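Local structure of WAP, Kazal, immunoglobulin, Kunitz and NTR domain-containing protein 2 (Mus musculus, 6MAA) at residues S56-S61 with C70-E75. The protein binds and inhibits the growth factor myostatin and probably also inhibits proteases, this chain being its follistatin domain, which includes a Kazal-like module. Sequence-based numbering, arbitrary orientation.
Sequences SFTCAS and CFMDAE. With NO3 (nitrate ion), chain D.
Met72 of the helix reaches across to the strand at Thr58 and Ala60, and its sulfur makes the closest contacts. Cys70, one turn of helix before Ala74, is tied by a disulfide to Cys51, which fixes this part of the helix to the chain ahead of the strand. With chi1 at -178° and chi2 also extended, the Met72 side chain runs straight out from the helix to SD, and the turn about chi3 (69°) swings only the terminal CE aside. A long, flexible, apolar side chain suits a place where it must span the 7.6 Å between Ala60 CA and Met72 CA. Met72 SD lies 3.8 Å from Ala60 CB, a methyl small enough to let the sulfur come close. Thr58 crosses Met72 at about a right angle, its methyl CG2 4.0 Å from Met72 SD, while Thr58 OG1 donates to Ser56 O (2.8 Å), tilted 18° from the carbonyl plane, which satisfies the buried hydroxyl. Beyond it, Phe57 N donates to O3 of a nitrate (2.8 Å), probably from the crystallisation liquor, whose O2 lies over the Phe57 ring centre. Next along the helix, the Asp73 carboxylate suits the amide of Gln32, accepting NE2 at OD1, and Glu75 touches Tyr66. The contact joins helix 69-79 to the central strand of the small antiparallel Kazal sheet, flanked by strands 65-66 and 85-86, whose Tyr66 and Val85 also pack on Met72, as does Leu83.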
loop_
_atom_site.group_PDB
_atom_site.type_symbol
_atom_site.label_atom_id
_atom_site.label_comp_id
_atom_site.label_asym_id
_atom_site.label_seq_id
_atom_site.Cartn_x
_atom_site.Cartn_y
_atom_site.Cartn_z
ATOM N N SER A 56 -5.375 2.923 17.030
ATOM C CA SER A 56 -5.839 1.564 17.261
ATOM C C SER A 56 -4.573 0.728 17.364
ATOM O O SER A 56 -4.126 0.126 16.381
ATOM C CB SER A 56 -6.731 1.099 16.112
ATOM O OG SER A 56 -7.379 -0.115 16.435
ATOM N N PHE A 57 -3.949 0.758 18.536
ATOM C CA PHE A 57 -2.586 0.260 18.667
ATOM C C PHE A 57 -2.520 -1.203 18.259
ATOM O O PHE A 57 -3.356 -2.014 18.674
ATOM C CB PHE A 57 -2.112 0.433 20.105
ATOM C CG PHE A 57 -2.178 1.850 20.601
ATOM C CD1 PHE A 57 -1.880 2.921 19.767
ATOM C CD2 PHE A 57 -2.558 2.111 21.908
ATOM C CE1 PHE A 57 -1.943 4.223 20.234
ATOM C CE2 PHE A 57 -2.625 3.406 22.376
ATOM C CZ PHE A 57 -2.313 4.463 21.544
ATOM N N THR A 58 -1.520 -1.539 17.444
ATOM C CA THR A 58 -1.461 -2.838 16.775
ATOM C C THR A 58 -0.089 -3.451 17.005
ATOM O O THR A 58 0.914 -2.920 16.520
ATOM C CB THR A 58 -1.716 -2.665 15.275
ATOM O OG1 THR A 58 -3.016 -2.098 15.068
ATOM C CG2 THR A 58 -1.627 -4.004 14.560
ATOM N N CYS A 59 -0.034 -4.555 17.747
ATOM C CA CYS A 59 1.200 -5.317 17.831
ATOM C C CYS A 59 1.337 -6.172 16.581
ATOM O O CYS A 59 0.350 -6.700 16.067
ATOM C CB CYS A 59 1.214 -6.187 19.092
ATOM S SG CYS A 59 1.372 -5.211 20.613
ATOM N N ALA A 60 2.566 -6.305 16.091
ATOM C CA ALA A 60 2.807 -6.950 14.810
ATOM C C ALA A 60 3.822 -8.080 14.939
ATOM O O ALA A 60 4.533 -8.211 15.938
ATOM C CB ALA A 60 3.261 -5.936 13.753
ATOM N N SER A 61 3.897 -8.882 13.872
ATOM C CA SER A 61 4.734 -10.076 13.830
ATOM C C SER A 61 6.228 -9.773 13.829
ATOM O O SER A 61 7.025 -10.705 13.979
ATOM C CB SER A 61 4.371 -10.929 12.608
ATOM O OG SER A 61 4.454 -10.170 11.409
ATOM N N CYS A 70 -3.017 0.843 9.385
ATOM C CA CYS A 70 -2.510 1.562 8.223
ATOM C C CYS A 70 -1.031 1.907 8.389
ATOM O O CYS A 70 -0.243 1.761 7.448
ATOM C CB CYS A 70 -3.364 2.807 7.980
ATOM S SG CYS A 70 -2.933 3.771 6.515
ATOM N N PHE A 71 -0.625 2.343 9.586
ATOM C CA PHE A 71 0.795 2.610 9.809
ATOM C C PHE A 71 1.622 1.326 9.767
ATOM O O PHE A 71 2.755 1.332 9.270
ATOM C CB PHE A 71 1.006 3.412 11.096
ATOM C CG PHE A 71 0.514 4.839 10.997
ATOM C CD1 PHE A 71 1.251 5.794 10.312
ATOM C CD2 PHE A 71 -0.704 5.211 11.550
ATOM C CE1 PHE A 71 0.792 7.098 10.194
ATOM C CE2 PHE A 71 -1.164 6.510 11.446
ATOM C CZ PHE A 71 -0.418 7.455 10.760
ATOM N N MET A 72 1.070 0.212 10.254
ATOM C CA MET A 72 1.752 -1.071 10.102
ATOM C C MET A 72 1.966 -1.403 8.627
ATOM O O MET A 72 3.071 -1.782 8.217
ATOM C CB MET A 72 0.951 -2.177 10.789
ATOM C CG MET A 72 1.608 -3.547 10.731
ATOM S SD MET A 72 0.555 -4.883 11.335
ATOM C CE MET A 72 -0.683 -4.939 10.038
ATOM N N ASP A 73 0.917 -1.244 7.809
ATOM C CA ASP A 73 1.030 -1.529 6.380
ATOM C C ASP A 73 2.068 -0.632 5.720
ATOM O O ASP A 73 2.778 -1.062 4.800
ATOM C CB ASP A 73 -0.312 -1.296 5.686
ATOM C CG ASP A 73 -1.355 -2.342 6.015
ATOM O OD1 ASP A 73 -1.028 -3.380 6.623
ATOM O OD2 ASP A 73 -2.523 -2.109 5.639
ATOM N N ALA A 74 2.137 0.633 6.142
ATOM C CA ALA A 74 3.086 1.563 5.539
ATOM C C ALA A 74 4.519 1.157 5.849
ATOM O O ALA A 74 5.396 1.243 4.981
ATOM C CB ALA A 74 2.804 2.993 6.002
ATOM N N GLU A 75 4.769 0.677 7.068
ATOM C CA GLU A 75 6.103 0.191 7.402
ATOM C C GLU A 75 6.437 -1.074 6.622
ATOM O O GLU A 75 7.564 -1.224 6.129
ATOM C CB GLU A 75 6.225 -0.044 8.905
ATOM C CG GLU A 75 7.606 -0.507 9.350
ATOM C CD GLU A 75 8.689 0.569 9.239
ATOM O OE1 GLU A 75 9.831 0.279 9.638
ATOM O OE2 GLU A 75 8.417 1.695 8.761
HETATM N N NO3 D . -5.896 2.053 21.140
HETATM O O1 NO3 D . -6.251 2.194 22.350
HETATM O O2 NO3 D . -5.797 3.064 20.395
HETATM O O3 NO3 D . -5.653 0.899 20.695
#